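Local coordinates for protein glycoside hydrolase family 43 (PDB 4QQS) that is a thermostable glycosidase with alpha-L-arabinofuranosidase activity that probably takes part in breaking down xylan and related polysaccharides, at residues F71-V76 / F124-I129; M85-R90 / K97-S102; I139-D144 / Y159-S164. All coordinates share one frame; numbering follows the deposited sequence. Where two conformers were deposited one is given.

Contact 1. Residues F71-V76 / F124-I129; sequences FWAPEV and FIDAHI. With NA (sodium ion), chain D.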
loop_
_atom_site.group_PDB
_atom_site.type_symbol
_atom_site.label_atom_id
_atom_site.label_comp_id
_atom_site.label_asym_id
_atom_site.label_seq_id
_atom_site.Cartn_x
_atom_site.Cartn_y
_atom_site.Cartn_z
ATOM N N PHE A 71 4.162 -7.512 -11.709
ATOM C CA PHE A 71 4.052 -6.072 -11.479
ATOM C C PHE A 71 3.068 -5.833 -10.341
ATOM O O PHE A 71 1.864 -6.058 -10.513
ATOM C CB PHE A 71 3.596 -5.357 -12.764
ATOM C CG PHE A 71 4.676 -5.249 -13.802
ATOM C CD1 PHE A 71 4.946 -6.302 -14.672
ATOM C CD2 PHE A 71 5.446 -4.100 -13.914
ATOM C CE1 PHE A 71 5.953 -6.196 -15.603
ATOM C CE2 PHE A 71 6.452 -4.006 -14.851
ATOM C CZ PHE A 71 6.697 -5.054 -15.686
ATOM N N TRP A 72 3.582 -5.409 -9.182
ATOM C CA TRP A 72 2.776 -5.289 -7.972
ATOM C C TRP A 72 2.886 -3.931 -7.303
ATOM O O TRP A 72 3.949 -3.299 -7.285
ATOM C CB TRP A 72 3.181 -6.329 -6.907
ATOM C CG TRP A 72 3.116 -7.757 -7.312
ATOM C CD1 TRP A 72 2.411 -8.304 -8.345
ATOM C CD2 TRP A 72 3.822 -8.830 -6.688
ATOM N NE1 TRP A 72 2.646 -9.664 -8.403
ATOM C CE2 TRP A 72 3.520 -10.007 -7.400
ATOM C CE3 TRP A 72 4.686 -8.909 -5.598
ATOM C CZ2 TRP A 72 4.051 -11.250 -7.050
ATOM C CZ3 TRP A 72 5.217 -10.142 -5.259
ATOM C CH2 TRP A 72 4.903 -11.292 -5.984
ATOM N N ALA A 73 1.768 -3.555 -6.686
ATOM C CA ALA A 73 1.663 -2.564 -5.605
ATOM C C ALA A 73 2.295 -1.211 -5.923
ATOM O O ALA A 73 3.263 -0.789 -5.281
ATOM C CB ALA A 73 2.184 -3.147 -4.292
ATOM N N PRO A 74 1.703 -0.502 -6.889
ATOM C CA PRO A 74 2.179 0.825 -7.263
ATOM C C PRO A 74 1.749 1.871 -6.245
ATOM O O PRO A 74 0.644 1.783 -5.702
ATOM C CB PRO A 74 1.468 1.070 -8.591
ATOM C CG PRO A 74 0.161 0.378 -8.421
ATOM C CD PRO A 74 0.493 -0.882 -7.632
ATOM N N GLU A 75 2.592 2.866 -6.016
ATOM C CA GLU A 75 2.213 4.005 -5.186
ATOM C C GLU A 75 2.723 5.258 -5.855
ATOM O O GLU A 75 3.805 5.251 -6.437
ATOM C CB GLU A 75 2.800 3.906 -3.798
ATOM C CG GLU A 75 2.336 2.724 -3.008
ATOM C CD GLU A 75 2.499 2.963 -1.494
ATOM O OE1 GLU A 75 2.893 4.068 -1.079
ATOM O OE2 GLU A 75 2.243 2.045 -0.704
ATOM N N VAL A 76 1.939 6.327 -5.765
ATOM C CA VAL A 76 2.236 7.574 -6.448
ATOM C C VAL A 76 2.173 8.764 -5.494
ATOM O O VAL A 76 1.172 8.954 -4.808
ATOM C CB VAL A 76 1.249 7.786 -7.612
ATOM C CG1 VAL A 76 1.525 9.091 -8.328
ATOM C CG2 VAL A 76 1.325 6.620 -8.593
ATOM N N PHE A 124 12.408 -7.547 -3.133
ATOM C CA PHE A 124 11.858 -6.410 -2.413
ATOM C C PHE A 124 10.587 -5.959 -3.104
ATOM O O PHE A 124 10.537 -5.902 -4.335
ATOM C CB PHE A 124 12.865 -5.246 -2.374
ATOM C CG PHE A 124 14.154 -5.615 -1.732
ATOM C CD1 PHE A 124 14.304 -5.515 -0.365
ATOM C CD2 PHE A 124 15.216 -6.095 -2.480
ATOM C CE1 PHE A 124 15.492 -5.883 0.241
ATOM C CE2 PHE A 124 16.406 -6.459 -1.877
ATOM C CZ PHE A 124 16.547 -6.348 -0.523
ATOM N N ILE A 125 9.578 -5.623 -2.301
ATOM C CA ILE A 125 8.281 -5.194 -2.804
ATOM C C ILE A 125 7.671 -4.137 -1.881
ATOM O O ILE A 125 8.226 -3.807 -0.828
ATOM C CB ILE A 125 7.278 -6.382 -2.933
ATOM C CG1 ILE A 125 6.843 -6.920 -1.563
ATOM C CG2 ILE A 125 7.855 -7.504 -3.804
ATOM C CD1 ILE A 125 5.677 -7.876 -1.629
ATOM N N ASP A 126 6.526 -3.600 -2.287
ATOM C CA ASP A 126 5.690 -2.787 -1.410
ATOM C C ASP A 126 6.363 -1.500 -0.944
ATOM O O ASP A 126 6.129 -1.030 0.170
ATOM C CB ASP A 126 5.172 -3.577 -0.200
ATOM C CG ASP A 126 4.024 -4.512 -0.527
ATOM O OD1 ASP A 126 3.552 -4.527 -1.674
ATOM O OD2 ASP A 126 3.596 -5.248 0.390
ATOM N N ALA A 127 7.137 -0.872 -1.822
ATOM C CA ALA A 127 7.694 0.430 -1.504
ATOM C C ALA A 127 6.605 1.460 -1.207
ATOM O O ALA A 127 5.551 1.502 -1.848
ATOM C CB ALA A 127 8.559 0.933 -2.631
ATOM N N HIS A 128 6.912 2.311 -0.240
ATOM C CA HIS A 128 6.043 3.388 0.185
ATOM C C HIS A 128 6.943 4.560 0.552
ATOM O O HIS A 128 7.758 4.449 1.449
ATOM C CB HIS A 128 5.225 2.955 1.397
ATOM C CG HIS A 128 4.473 4.075 2.030
ATOM N ND1 HIS A 128 3.366 4.647 1.451
ATOM C CD2 HIS A 128 4.693 4.758 3.182
ATOM C CE1 HIS A 128 2.943 5.641 2.218
ATOM N NE2 HIS A 128 3.723 5.724 3.277
ATOM N N ILE A 129 6.805 5.674 -0.153
ATOM C CA ILE A 129 7.588 6.861 0.149
ATOM C C ILE A 129 6.739 7.823 0.966
ATOM O O ILE A 129 5.655 8.218 0.545
ATOM C CB ILE A 129 8.136 7.550 -1.133
ATOM C CG1 ILE A 129 9.083 6.607 -1.880
ATOM C CG2 ILE A 129 8.866 8.847 -0.763
ATOM C CD1 ILE A 129 9.571 7.131 -3.230
HETATM NA NA NA D . 1.459 0.121 -0.510
HETATM O O HOH W 1 5.574 -3.493 -4.984
HETATM O O HOH W 2 5.396 0.901 -4.473
HETATM O O HOH W 3 2.959 -0.488 -2.069
HETATM O O HOH W 4 4.297 6.199 -1.672
HETATM O O HOH W 5 3.349 -0.500 0.785
HETATM O O HOH W 6 -0.002 -0.198 1.618
HETATM O O HOH W 7 -0.187 0.812 -1.724
#
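Glu75 and His128 form the direct polar link between the strands 72-76 and 124-129, a His-carboxylate hydrogen bond. His128 ND1 donates to Glu75 OE1 at 2.6 Å, with an N-H...O angle of 155°. The acceptor uses its syn lone pair and lies near the imidazole plane, while the carboxylate plane is turned 67° from the ring. Glu75 reaches across because its chain is extended beyond CG.

Glu75 OE2 binds sodium at 2.1 Å, alongside four waters and His256 NE2.

Waters bridge the backbones, whose strand axes, only 21° from parallel, come no closer than 6.7 Å. One links Trp72 O to Asp126 N. Two more bridge Ala73 O and Ala127 O, one of them also a sodium ligand, and a fourth joins Glu75 OE1 to Ile129 N.

Apolar contact is slight: Trp72 CE3 lies 3.9 Å from Ile125 CG2. The methyl CB of Ala73 meets the carboxylate oxygen OD1 of Asp126 at 3.3 Å. Asp126, its OD2 held by Gly196 N, is predicted to tune and orient the proton donor Glu195.

The polar groups of these innermost strands of neighbouring propeller blades are joined by one direct side-chain bond and by waters, with sodium linked to Asp126 O through a water ligand. With OE1 gripped by an N-H and a water and OE2 by sodium, Glu75 is probably anionic and its carboxylate rotation fixed.

Contact 2. Residues M85-R90 / K97-S102; sequences MTYSAR and KIALAS
The Tyr87 ring carries Ala99 CB over one face and Ala101 CB at its edge. Ala99 CB sits 3.9 Å from the ring centroid, 21° off the normal, and so makes a CH-pi contact displaced toward the CZ rim. Ala101 CB is farther away, 4.3 Å from Tyr87 CE1 and near the ring plane. The ring leans over the neighbouring strand because CG stands between the backbone N and the carbonyl carbon (chi1 64°). Tyr87 OH is hydrogen-bonded to Asn112 OD1, and Phe39 meets the ring at a steep angle.

On the opposite face of the sheet, Thr86 CG2 touches Leu100 CD1 at 3.8 Å; there Thr86, Ser88 and Ile98 pack on strand 124-131.

Six backbone hydrogen bonds tie this hairpin of strands 82-90 and 96-103, neighbours in a four-stranded propeller blade, two each in the pairs Met85-Ala101, Tyr87-Ala99 and Ala89-Lys97. The shortest include Ala99 N to Tyr87 O, 2.8 Å. CA-H...O contacts such as Ser88 CA to Lys97 O fill the intervals between them.

Methyl groups thus pack the tyrosine ring from two directions, while Lys97 NZ, salt-bridged to Asp91, Asp93 and Asp119, probably stays charged where the hairpin turns.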
loop_
_atom_site.group_PDB
_atom_site.type_symbol
_atom_site.label_atom_id
_atom_site.label_comp_id
_atom_site.label_asym_id
_atom_site.label_seq_id
_atom_site.Cartn_x
_atom_site.Cartn_y
_atom_site.Cartn_z
ATOM N N MET A 85 6.109 7.412 -9.148
ATOM C CA MET A 85 5.536 6.109 -8.882
ATOM C C MET A 85 6.630 5.131 -8.483
ATOM O O MET A 85 7.623 4.989 -9.182
ATOM C CB MET A 85 4.832 5.557 -10.117
ATOM C CG MET A 85 4.178 4.192 -9.885
ATOM S SD MET A 85 3.418 3.460 -11.346
ATOM C CE MET A 85 1.982 4.504 -11.565
ATOM N N THR A 86 6.435 4.454 -7.362
ATOM C CA THR A 86 7.217 3.277 -7.042
ATOM C C THR A 86 6.380 2.048 -7.342
ATOM O O THR A 86 5.148 2.087 -7.294
ATOM C CB THR A 86 7.643 3.248 -5.555
ATOM O OG1 THR A 86 6.499 3.450 -4.720
ATOM C CG2 THR A 86 8.683 4.313 -5.257
ATOM N N TYR A 87 7.058 0.952 -7.650
ATOM C CA TYR A 87 6.401 -0.318 -7.896
ATOM C C TYR A 87 7.459 -1.394 -7.839
ATOM O O TYR A 87 8.655 -1.091 -7.798
ATOM C CB TYR A 87 5.692 -0.333 -9.253
ATOM C CG TYR A 87 6.577 -0.215 -10.482
ATOM C CD1 TYR A 87 6.968 1.023 -10.978
ATOM C CD2 TYR A 87 6.990 -1.345 -11.177
ATOM C CE1 TYR A 87 7.724 1.135 -12.136
ATOM C CE2 TYR A 87 7.745 -1.247 -12.333
ATOM C CZ TYR A 87 8.111 -0.006 -12.807
ATOM O OH TYR A 87 8.851 0.052 -13.968
ATOM N N SER A 88 7.044 -2.659 -7.905
ATOM C CA SER A 88 8.008 -3.733 -8.057
ATOM C C SER A 88 7.604 -4.642 -9.205
ATOM O O SER A 88 6.439 -4.704 -9.593
ATOM C CB SER A 88 8.202 -4.515 -6.753
ATOM O OG SER A 88 7.016 -5.172 -6.350
ATOM N N ALA A 89 8.598 -5.330 -9.742
ATOM C CA ALA A 89 8.393 -6.352 -10.758
ATOM C C ALA A 89 9.559 -7.318 -10.675
ATOM O O ALA A 89 10.581 -7.039 -10.044
ATOM C CB ALA A 89 8.300 -5.735 -12.162
ATOM N N ARG A 90 9.422 -8.459 -11.345
ATOM C CA ARG A 90 10.491 -9.444 -11.391
ATOM C C ARG A 90 11.478 -9.098 -12.506
ATOM O O ARG A 90 11.091 -8.874 -13.649
ATOM C CB ARG A 90 9.936 -10.863 -11.601
ATOM C CG ARG A 90 10.943 -11.946 -11.235
ATOM C CD ARG A 90 10.331 -13.337 -11.224
ATOM N NE ARG A 90 9.202 -13.460 -10.309
ATOM C CZ ARG A 90 9.288 -13.669 -8.999
ATOM N NH1 ARG A 90 10.464 -13.764 -8.395
ATOM N NH2 ARG A 90 8.176 -13.754 -8.275
ATOM N N LYS A 97 12.236 -6.571 -7.617
ATOM C CA LYS A 97 12.939 -5.338 -7.277
ATOM C C LYS A 97 11.997 -4.160 -7.388
ATOM O O LYS A 97 11.049 -4.155 -8.177
ATOM C CB LYS A 97 14.149 -5.130 -8.194
ATOM C CG LYS A 97 15.088 -6.332 -8.258
ATOM C CD LYS A 97 16.243 -6.140 -9.235
ATOM C CE LYS A 97 16.975 -7.448 -9.443
ATOM N NZ LYS A 97 18.003 -7.345 -10.514
ATOM N N ILE A 98 12.285 -3.155 -6.569
ATOM C CA ILE A 98 11.575 -1.891 -6.608
ATOM C C ILE A 98 12.144 -1.020 -7.727
ATOM O O ILE A 98 13.355 -1.042 -7.984
ATOM C CB ILE A 98 11.671 -1.241 -5.225
ATOM C CG1 ILE A 98 10.795 -2.048 -4.261
ATOM C CG2 ILE A 98 11.271 0.234 -5.238
ATOM C CD1 ILE A 98 11.177 -1.875 -2.809
ATOM N N ALA A 99 11.252 -0.288 -8.394
ATOM C CA ALA A 99 11.585 0.661 -9.440
ATOM C C ALA A 99 10.900 1.993 -9.154
ATOM O O ALA A 99 9.882 2.055 -8.457
ATOM C CB ALA A 99 11.133 0.133 -10.790
ATOM N N LEU A 100 11.469 3.047 -9.733
ATOM C CA LEU A 100 10.974 4.409 -9.627
ATOM C C LEU A 100 10.729 4.991 -11.018
ATOM O O LEU A 100 11.607 4.928 -11.883
ATOM C CB LEU A 100 12.005 5.271 -8.902
ATOM C CG LEU A 100 11.613 6.721 -8.607
ATOM C CD1 LEU A 100 10.503 6.778 -7.574
ATOM C CD2 LEU A 100 12.817 7.533 -8.144
ATOM N N ALA A 101 9.548 5.575 -11.203
ATOM C CA ALA A 101 9.126 6.189 -12.459
ATOM C C ALA A 101 8.512 7.553 -12.155
ATOM O O ALA A 101 8.170 7.846 -11.007
ATOM C CB ALA A 101 8.117 5.307 -13.164
ATOM N N SER A 102 8.341 8.377 -13.187
ATOM C CA SER A 102 7.713 9.678 -12.998
ATOM C C SER A 102 6.826 10.075 -14.173
ATOM O O SER A 102 6.926 9.524 -15.267
ATOM C CB SER A 102 8.771 10.745 -12.739
ATOM O OG SER A 102 9.502 11.025 -13.917
#

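Contact 3. Residues I139-D144 / Y159-S164; sequences IYYVKD and YVQEMS
Tyr141 meets both Tyr159 and Gln161 across the strands 139-143 and 159-162. Unlike Tyr140 and Tyr159, whose CG lies anti to the carbonyl carbon, Tyr141 has a chi1 of 58° that tucks CG over the main chain and swings the ring over the next strand. Tyr159 CB rests on one face, 4.0 Å from the Tyr141 centroid. At the ring edge Tyr141 OH donates to Gln161 OE1 at 2.6 Å, the extended Gln161 side chain bringing its amide to the phenol with the two planes 53° apart.

Tyr140 points to the other side of the sheet beside Val160, whose CG2 lies over one face of that ring, offset toward its rim and 3.6 Å from the Tyr140 centroid, a tight CH-pi contact.

Lys143, fully extended, runs past the Tyr159 ring, with CB and CD each 3.7 Å from Tyr159 CE1. One water joins Lys143 NZ to Tyr159 OH, which also bonds Gln157. Met163 bends at chi3 and sets SD 3.7 Å from Ile139 CB.

Backbone hydrogen bonds at Ile139-Gln161 and Tyr141-Tyr159 hold the register of this antiparallel pair within one propeller blade. Arg120 bonds both Tyr141 OH and Gln161 OE1, so the buried phenol-amide pair is probably polarised by its positive charge and is fixed in rotation.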
loop_
_atom_site.group_PDB
_atom_site.type_symbol
_atom_site.label_atom_id
_atom_site.label_comp_id
_atom_site.label_asym_id
_atom_site.label_seq_id
_atom_site.Cartn_x
_atom_site.Cartn_y
_atom_site.Cartn_z
ATOM N N ILE A 139 11.721 5.915 2.605
ATOM C CA ILE A 139 11.118 4.789 1.919
ATOM C C ILE A 139 10.979 3.619 2.879
ATOM O O ILE A 139 11.934 3.227 3.545
ATOM C CB ILE A 139 11.896 4.408 0.629
ATOM C CG1 ILE A 139 11.113 3.357 -0.169
ATOM C CG2 ILE A 139 13.314 3.944 0.930
ATOM C CD1 ILE A 139 11.686 3.092 -1.558
ATOM N N TYR A 140 9.760 3.095 2.949
ATOM C CA TYR A 140 9.433 1.886 3.696
ATOM C C TYR A 140 9.230 0.805 2.651
ATOM O O TYR A 140 8.593 1.045 1.646
ATOM C CB TYR A 140 8.139 2.109 4.511
ATOM C CG TYR A 140 8.305 3.164 5.563
ATOM C CD1 TYR A 140 8.164 4.510 5.263
ATOM C CD2 TYR A 140 8.646 2.827 6.855
ATOM C CE1 TYR A 140 8.388 5.485 6.221
ATOM C CE2 TYR A 140 8.854 3.792 7.828
ATOM C CZ TYR A 140 8.730 5.128 7.505
ATOM O OH TYR A 140 8.960 6.125 8.409
ATOM N N TYR A 141 9.793 -0.375 2.871
ATOM C CA TYR A 141 9.699 -1.422 1.869
ATOM C C TYR A 141 9.823 -2.782 2.526
ATOM O O TYR A 141 10.241 -2.899 3.670
ATOM C CB TYR A 141 10.767 -1.234 0.787
ATOM C CG TYR A 141 12.186 -1.210 1.312
ATOM C CD1 TYR A 141 12.933 -2.363 1.407
ATOM C CD2 TYR A 141 12.779 -0.027 1.730
ATOM C CE1 TYR A 141 14.234 -2.342 1.882
ATOM C CE2 TYR A 141 14.080 0.001 2.217
ATOM C CZ TYR A 141 14.805 -1.158 2.283
ATOM O OH TYR A 141 16.102 -1.181 2.766
ATOM N N VAL A 142 9.461 -3.812 1.776
ATOM C CA VAL A 142 9.426 -5.169 2.286
ATOM C C VAL A 142 10.571 -5.990 1.705
ATOM O O VAL A 142 10.761 -6.044 0.490
ATOM C CB VAL A 142 8.092 -5.845 1.938
ATOM C CG1 VAL A 142 8.096 -7.312 2.314
ATOM C CG2 VAL A 142 6.946 -5.117 2.652
ATOM N N LYS A 143 11.323 -6.628 2.600
ATOM C CA LYS A 143 12.266 -7.690 2.251
ATOM C C LYS A 143 11.444 -8.971 2.253
ATOM O O LYS A 143 11.037 -9.454 3.292
ATOM C CB LYS A 143 13.407 -7.721 3.271
ATOM C CG LYS A 143 14.576 -8.619 2.910
ATOM C CD LYS A 143 15.685 -8.550 3.977
ATOM C CE LYS A 143 16.961 -9.210 3.500
ATOM N NZ LYS A 143 17.985 -9.357 4.542
ATOM N N ASP A 144 11.116 -9.430 1.040
ATOM C CA ASP A 144 10.050 -10.396 0.840
ATOM C C ASP A 144 10.405 -11.815 1.271
ATOM O O ASP A 144 11.511 -12.309 1.031
ATOM C CB ASP A 144 9.651 -10.390 -0.635
ATOM C CG ASP A 144 8.437 -11.251 -0.921
ATOM O OD1 ASP A 144 7.320 -10.850 -0.540
ATOM O OD2 ASP A 144 8.620 -12.321 -1.543
ATOM N N TYR A 159 11.448 -2.707 6.238
ATOM C CA TYR A 159 12.600 -1.865 6.488
ATOM C C TYR A 159 12.273 -0.429 6.111
ATOM O O TYR A 159 11.353 -0.159 5.346
ATOM C CB TYR A 159 13.808 -2.357 5.667
ATOM C CG TYR A 159 14.409 -3.626 6.199
ATOM C CD1 TYR A 159 13.859 -4.865 5.885
ATOM C CD2 TYR A 159 15.514 -3.597 7.037
ATOM C CE1 TYR A 159 14.372 -6.035 6.385
ATOM C CE2 TYR A 159 16.045 -4.775 7.548
ATOM C CZ TYR A 159 15.468 -5.984 7.218
ATOM O OH TYR A 159 16.000 -7.144 7.731
ATOM N N VAL A 160 13.072 0.488 6.641
ATOM C CA VAL A 160 12.990 1.894 6.288
ATOM C C VAL A 160 14.382 2.454 6.070
ATOM O O VAL A 160 15.335 2.096 6.766
ATOM C CB VAL A 160 12.229 2.719 7.365
ATOM C CG1 VAL A 160 12.859 2.581 8.747
ATOM C CG2 VAL A 160 12.115 4.187 6.964
ATOM N N GLN A 161 14.492 3.340 5.086
ATOM C CA GLN A 161 15.659 4.198 4.938
ATOM C C GLN A 161 15.230 5.598 4.554
ATOM O O GLN A 161 14.274 5.802 3.811
ATOM C CB GLN A 161 16.620 3.658 3.868
ATOM C CG GLN A 161 17.354 2.415 4.331
ATOM C CD GLN A 161 18.202 1.781 3.266
ATOM O OE1 GLN A 161 17.753 0.874 2.554
ATOM N NE2 GLN A 161 19.442 2.240 3.146
ATOM N N GLU A 162 15.966 6.577 5.052
ATOM C CA GLU A 162 15.872 7.929 4.527
ATOM C C GLU A 162 16.379 7.915 3.094
ATOM O O GLU A 162 17.305 7.163 2.773
ATOM C CB GLU A 162 16.731 8.830 5.403
ATOM C CG GLU A 162 16.644 10.299 5.099
ATOM C CD GLU A 162 17.474 11.128 6.062
ATOM O OE1 GLU A 162 17.805 10.630 7.172
ATOM O OE2 GLU A 162 17.801 12.272 5.706
ATOM N N MET A 163 15.772 8.730 2.237
ATOM C CA MET A 163 16.240 8.852 0.861
ATOM C C MET A 163 16.968 10.153 0.649
ATOM O O MET A 163 16.790 11.115 1.389
ATOM C CB MET A 163 15.092 8.795 -0.142
ATOM C CG MET A 163 14.101 7.656 0.099
ATOM S SD MET A 163 12.857 7.529 -1.177
ATOM C CE MET A 163 13.744 6.598 -2.409
ATOM N N SER A 164 17.771 10.184 -0.405
ATOM C CA SER A 164 18.307 11.432 -0.889
ATOM C C SER A 164 17.148 12.303 -1.360
ATOM O O SER A 164 16.037 11.812 -1.649
ATOM C CB SER A 164 19.276 11.181 -2.038
ATOM O OG SER A 164 18.643 10.427 -3.059
HETATM O O HOH W 8 18.579 -7.704 6.755
#

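Overall arrangement
Contacts 2 and 3 are antiparallel pairings within two successive sheets of the five-bladed propeller, and contact 1 joins the innermost strands of those sheets. Along the chain, contact 2 falls between the two halves of contact 1, and contact 3 follows both. Centres of contacts 1 and 2 lie about 6 Å apart, those of 1 and 3 about 11 Å, and those of 2 and 3 about 13 Å. Backbone pairing connects each strand of contact 1 to its blade: Glu75 O with Thr86 N, and His128 N with Tyr140 O. Ile129 CD1 packs on Thr86 CG2 between the blades. Their inner strands bring Glu75 and Asp126 together where the sodium and predicted catalytic residues lie.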